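Transketolase (Campylobacter jejuni, PDB 3L84) is a transketolase, with a thiamine diphosphate binding domain, a pyrimidine binding domain and a C-terminal domain in one chain. Local coordinates at residues Phe75-Lys89 / Phe280-Val294. Residues are numbered along the deposited sequence; the frame is centred on the assembly and turned at random.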
# COMPACT_ATOMS: atom_id res chain seq x y z
N PHE A 75 28.64 -14.53 -3.25
CA PHE A 75 28.50 -15.32 -4.47
C PHE A 75 28.92 -14.53 -5.72
O PHE A 75 29.61 -15.06 -6.59
CB PHE A 75 27.06 -15.80 -4.59
CG PHE A 75 26.77 -16.51 -5.88
CD1 PHE A 75 27.37 -17.72 -6.16
CD2 PHE A 75 25.97 -15.94 -6.84
CE1 PHE A 75 27.14 -18.36 -7.37
CE2 PHE A 75 25.73 -16.60 -8.04
CZ PHE A 75 26.31 -17.81 -8.28
N LEU A 76 28.54 -13.26 -5.81
CA LEU A 76 28.94 -12.46 -6.99
C LEU A 76 30.46 -12.30 -7.04
O LEU A 76 31.08 -12.45 -8.10
CB LEU A 76 28.26 -11.09 -6.98
CG LEU A 76 26.75 -11.10 -7.10
CD1 LEU A 76 26.17 -9.67 -6.99
CD2 LEU A 76 26.26 -11.74 -8.42
N HIS A 77 31.09 -12.03 -5.90
CA HIS A 77 32.54 -11.91 -5.85
C HIS A 77 33.22 -13.23 -6.28
O HIS A 77 34.12 -13.27 -7.11
CB HIS A 77 33.02 -11.54 -4.45
CG HIS A 77 34.50 -11.51 -4.36
ND1 HIS A 77 35.27 -12.42 -3.66
CD2 HIS A 77 35.37 -10.71 -5.01
CE1 HIS A 77 36.55 -12.14 -3.86
NE2 HIS A 77 36.64 -11.12 -4.68
N LEU A 78 32.78 -14.32 -5.67
CA LEU A 78 33.38 -15.62 -5.94
C LEU A 78 33.22 -16.06 -7.38
O LEU A 78 34.08 -16.74 -7.93
CB LEU A 78 32.80 -16.69 -5.02
CG LEU A 78 33.24 -16.56 -3.56
CD1 LEU A 78 32.27 -17.32 -2.63
CD2 LEU A 78 34.66 -17.09 -3.38
N SER A 79 32.09 -15.71 -7.99
CA SER A 79 31.79 -16.11 -9.36
C SER A 79 32.45 -15.27 -10.42
O SER A 79 32.35 -15.63 -11.62
CB SER A 79 30.28 -16.08 -9.60
OG SER A 79 29.64 -17.01 -8.76
N GLY A 80 33.11 -14.16 -10.05
CA GLY A 80 33.84 -13.36 -11.02
C GLY A 80 33.15 -12.12 -11.50
O GLY A 80 33.62 -11.51 -12.48
N TYR A 81 32.10 -11.68 -10.83
CA TYR A 81 31.48 -10.40 -11.15
C TYR A 81 32.39 -9.28 -10.70
O TYR A 81 33.37 -9.49 -9.97
CB TYR A 81 30.13 -10.29 -10.48
CG TYR A 81 29.04 -11.14 -11.09
CD1 TYR A 81 28.96 -12.48 -10.83
CD2 TYR A 81 28.07 -10.58 -11.92
CE1 TYR A 81 27.93 -13.25 -11.37
CE2 TYR A 81 27.06 -11.35 -12.47
CZ TYR A 81 27.01 -12.67 -12.24
OH TYR A 81 25.99 -13.45 -12.76
N ASP A 82 32.06 -8.05 -11.10
CA ASP A 82 32.87 -6.88 -10.79
C ASP A 82 32.53 -6.39 -9.39
O ASP A 82 31.91 -5.34 -9.18
CB ASP A 82 32.60 -5.79 -11.83
CG ASP A 82 33.50 -4.60 -11.69
OD1 ASP A 82 34.60 -4.72 -11.08
OD2 ASP A 82 33.08 -3.55 -12.18
N LEU A 83 32.90 -7.18 -8.40
CA LEU A 83 32.70 -6.89 -6.98
C LEU A 83 33.90 -7.50 -6.31
O LEU A 83 34.12 -8.72 -6.49
CB LEU A 83 31.41 -7.52 -6.50
CG LEU A 83 30.84 -7.08 -5.18
CD1 LEU A 83 30.51 -5.57 -5.15
CD2 LEU A 83 29.59 -7.87 -4.74
N SER A 84 34.72 -6.68 -5.66
CA SER A 84 36.01 -7.10 -5.13
C SER A 84 35.94 -7.55 -3.68
O SER A 84 34.97 -7.31 -2.96
CB SER A 84 37.01 -5.97 -5.26
OG SER A 84 36.70 -4.93 -4.36
N LEU A 85 37.03 -8.15 -3.21
CA LEU A 85 37.16 -8.47 -1.81
C LEU A 85 37.11 -7.21 -0.95
O LEU A 85 36.45 -7.19 0.09
CB LEU A 85 38.44 -9.26 -1.54
CG LEU A 85 38.52 -9.95 -0.18
CD1 LEU A 85 37.48 -11.07 -0.05
CD2 LEU A 85 39.94 -10.49 0.03
N GLU A 86 37.75 -6.14 -1.38
CA GLU A 86 37.66 -4.88 -0.67
C GLU A 86 36.20 -4.40 -0.56
O GLU A 86 35.79 -3.87 0.46
CB GLU A 86 38.52 -3.80 -1.31
CG GLU A 86 38.82 -2.65 -0.38
CD GLU A 86 39.63 -3.03 0.88
OE1 GLU A 86 40.32 -4.08 0.94
OE2 GLU A 86 39.55 -2.25 1.85
N ASP A 87 35.44 -4.55 -1.64
CA ASP A 87 34.03 -4.18 -1.57
C ASP A 87 33.29 -4.96 -0.46
O ASP A 87 32.47 -4.41 0.27
CB ASP A 87 33.34 -4.44 -2.92
CG ASP A 87 33.81 -3.53 -4.02
OD1 ASP A 87 34.16 -2.33 -3.77
OD2 ASP A 87 33.80 -3.98 -5.20
N LEU A 88 33.59 -6.24 -0.35
CA LEU A 88 32.98 -7.04 0.72
C LEU A 88 33.36 -6.51 2.11
O LEU A 88 32.54 -6.50 3.01
CB LEU A 88 33.36 -8.53 0.60
CG LEU A 88 33.08 -9.24 -0.74
CD1 LEU A 88 33.37 -10.74 -0.60
CD2 LEU A 88 31.63 -9.02 -1.18
N LYS A 89 34.60 -6.04 2.24
CA LYS A 89 35.07 -5.43 3.47
C LYS A 89 34.46 -4.06 3.78
O LYS A 89 34.71 -3.51 4.82
CB LYS A 89 36.60 -5.32 3.43
CG LYS A 89 37.27 -6.66 3.56
CD LYS A 89 38.79 -6.60 3.36
CE LYS A 89 39.39 -8.02 3.37
NZ LYS A 89 40.87 -8.05 3.16
N PHE A 280 37.82 -13.30 5.82
CA PHE A 280 37.70 -13.12 4.38
C PHE A 280 38.58 -14.08 3.59
O PHE A 280 39.28 -13.69 2.65
CB PHE A 280 37.96 -11.66 4.00
CG PHE A 280 36.97 -10.71 4.60
CD1 PHE A 280 35.76 -10.44 3.96
CD2 PHE A 280 37.20 -10.11 5.82
CE1 PHE A 280 34.83 -9.58 4.54
CE2 PHE A 280 36.27 -9.24 6.38
CZ PHE A 280 35.08 -8.98 5.74
N HIS A 281 38.56 -15.35 4.01
CA HIS A 281 39.39 -16.38 3.43
C HIS A 281 38.63 -17.15 2.37
O HIS A 281 37.51 -17.59 2.59
CB HIS A 281 39.83 -17.37 4.51
CG HIS A 281 40.70 -18.47 3.98
ND1 HIS A 281 41.94 -18.22 3.43
CD2 HIS A 281 40.49 -19.80 3.86
CE1 HIS A 281 42.46 -19.36 3.00
NE2 HIS A 281 41.61 -20.33 3.27
N ILE A 282 39.27 -17.36 1.23
CA ILE A 282 38.73 -18.17 0.15
C ILE A 282 39.71 -19.31 -0.14
O ILE A 282 40.79 -19.09 -0.71
CB ILE A 282 38.46 -17.33 -1.11
CG1 ILE A 282 37.57 -16.12 -0.77
CG2 ILE A 282 37.88 -18.24 -2.21
CD1 ILE A 282 37.38 -15.08 -1.88
N PRO A 283 39.37 -20.55 0.27
CA PRO A 283 40.28 -21.67 -0.02
C PRO A 283 40.45 -21.91 -1.51
O PRO A 283 39.54 -21.61 -2.29
CB PRO A 283 39.61 -22.88 0.62
CG PRO A 283 38.54 -22.36 1.47
CD PRO A 283 38.18 -21.00 1.00
N GLN A 284 41.60 -22.43 -1.90
CA GLN A 284 41.89 -22.69 -3.33
C GLN A 284 40.86 -23.49 -4.11
O GLN A 284 40.48 -23.07 -5.19
CB GLN A 284 43.25 -23.38 -3.48
CG GLN A 284 44.40 -22.42 -3.50
CD GLN A 284 44.39 -21.52 -4.71
OE1 GLN A 284 44.28 -20.30 -4.58
NE2 GLN A 284 44.49 -22.09 -5.89
N ALA A 285 40.44 -24.65 -3.62
CA ALA A 285 39.54 -25.50 -4.41
C ALA A 285 38.24 -24.76 -4.69
O ALA A 285 37.73 -24.79 -5.81
CB ALA A 285 39.27 -26.86 -3.70
N SER A 286 37.72 -24.07 -3.67
CA SER A 286 36.49 -23.31 -3.81
C SER A 286 36.71 -22.11 -4.71
O SER A 286 35.86 -21.80 -5.54
CB SER A 286 35.97 -22.86 -2.44
OG SER A 286 35.43 -23.98 -1.74
N LYS A 287 37.85 -21.43 -4.58
CA LYS A 287 38.16 -20.28 -5.43
C LYS A 287 38.08 -20.65 -6.92
O LYS A 287 37.41 -19.99 -7.71
CB LYS A 287 39.56 -19.73 -5.10
CG LYS A 287 39.98 -18.50 -5.90
CD LYS A 287 41.45 -18.15 -5.73
CE LYS A 287 42.01 -17.29 -6.88
NZ LYS A 287 41.38 -15.94 -6.90
N ILE A 288 38.76 -21.74 -7.27
CA ILE A 288 38.82 -22.19 -8.65
C ILE A 288 37.46 -22.63 -9.13
O ILE A 288 37.05 -22.30 -10.24
CB ILE A 288 39.83 -23.34 -8.80
CG1 ILE A 288 41.24 -22.87 -8.48
CG2 ILE A 288 39.81 -23.97 -10.20
CD1 ILE A 288 42.16 -24.01 -8.23
N ARG A 289 36.76 -23.41 -8.31
CA ARG A 289 35.46 -23.93 -8.71
C ARG A 289 34.42 -22.82 -8.91
O ARG A 289 33.76 -22.77 -9.95
CB ARG A 289 34.98 -24.97 -7.71
CG ARG A 289 33.62 -25.60 -8.03
CD ARG A 289 33.52 -26.28 -9.40
NE ARG A 289 34.47 -27.36 -9.65
CZ ARG A 289 34.31 -28.64 -9.31
NH1 ARG A 289 33.25 -29.05 -8.61
NH2 ARG A 289 35.23 -29.52 -9.65
N PHE A 290 34.29 -21.91 -7.96
CA PHE A 290 33.38 -20.77 -8.14
C PHE A 290 33.79 -19.90 -9.34
O PHE A 290 32.92 -19.49 -10.11
CB PHE A 290 33.29 -19.89 -6.88
CG PHE A 290 32.33 -20.38 -5.81
CD1 PHE A 290 30.97 -20.48 -6.06
CD2 PHE A 290 32.79 -20.68 -4.54
CE1 PHE A 290 30.08 -20.86 -5.04
CE2 PHE A 290 31.93 -21.03 -3.55
CZ PHE A 290 30.58 -21.14 -3.81
N GLU A 291 35.08 -19.63 -9.54
CA GLU A 291 35.46 -18.70 -10.60
C GLU A 291 35.35 -19.34 -12.00
O GLU A 291 35.37 -18.63 -13.01
CB GLU A 291 36.84 -18.05 -10.32
CG GLU A 291 38.06 -18.94 -10.55
CD GLU A 291 39.41 -18.35 -10.04
OE1 GLU A 291 39.43 -17.29 -9.37
OE2 GLU A 291 40.46 -18.98 -10.29
N SER A 292 35.20 -20.66 -12.09
CA SER A 292 35.01 -21.30 -13.38
C SER A 292 33.70 -20.84 -14.03
O SER A 292 33.56 -21.01 -15.23
CB SER A 292 35.05 -22.81 -13.25
OG SER A 292 33.91 -23.29 -12.58
N ALA A 293 32.79 -20.22 -13.27
CA ALA A 293 31.62 -19.56 -13.87
C ALA A 293 31.99 -18.58 -14.98
O ALA A 293 31.20 -18.35 -15.91
CB ALA A 293 30.77 -18.83 -12.78
N VAL A 294 33.16 -17.98 -14.89
CA VAL A 294 33.63 -17.04 -15.91
C VAL A 294 33.78 -17.73 -17.27
O VAL A 294 33.18 -17.31 -18.28
CB VAL A 294 34.93 -16.32 -15.46
CG1 VAL A 294 35.56 -15.48 -16.59
CG2 VAL A 294 34.62 -15.45 -14.20
O HOH W 1 36.37 -17.63 -6.71
O HOH W 2 29.72 -19.83 -9.34
O HOH W 3 41.46 -11.16 3.36
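L78 reaches across to F290 and I282 with separate branches. CG anti to the carbonyl carbon (chi1 -71°) sends CD1 over one face of the F290 ring, 4.2 Å from the centroid and displaced toward the rim, a CH-pi contact, while CD2 packs 3.6 Å from CG2 of I282. The CB atoms of L78 and F290 also meet, at 3.7 Å. F75 comes to that ring too, its own edge turned to CE1 of F290.

A second cluster forms round F280, covered on one face by the aliphatic chain of K89: K89 CG sits 3.8 Å from the centroid of the F280 ring, only 7° off the normal, and the extended chain brings K89 CE to F280 CG.

A water bridges the two backbones, donating to L78 O (2.7 Å) near the end of its helix and to K287 O within helix 284-291. S79 O, by contrast, is buried against V294 CG2 (3.4 Å) and finds no polar partner. G80, with positive phi, closes helix 69-79 in a Schellman motif.

Helices 75-79 and 284-291 meet nearly at right angles (86°), their axes 8.7 Å apart. Helix 3-24 also packs on 284-291, where E8 is hydrogen-bonded to S286 OG and D19 to F280 N.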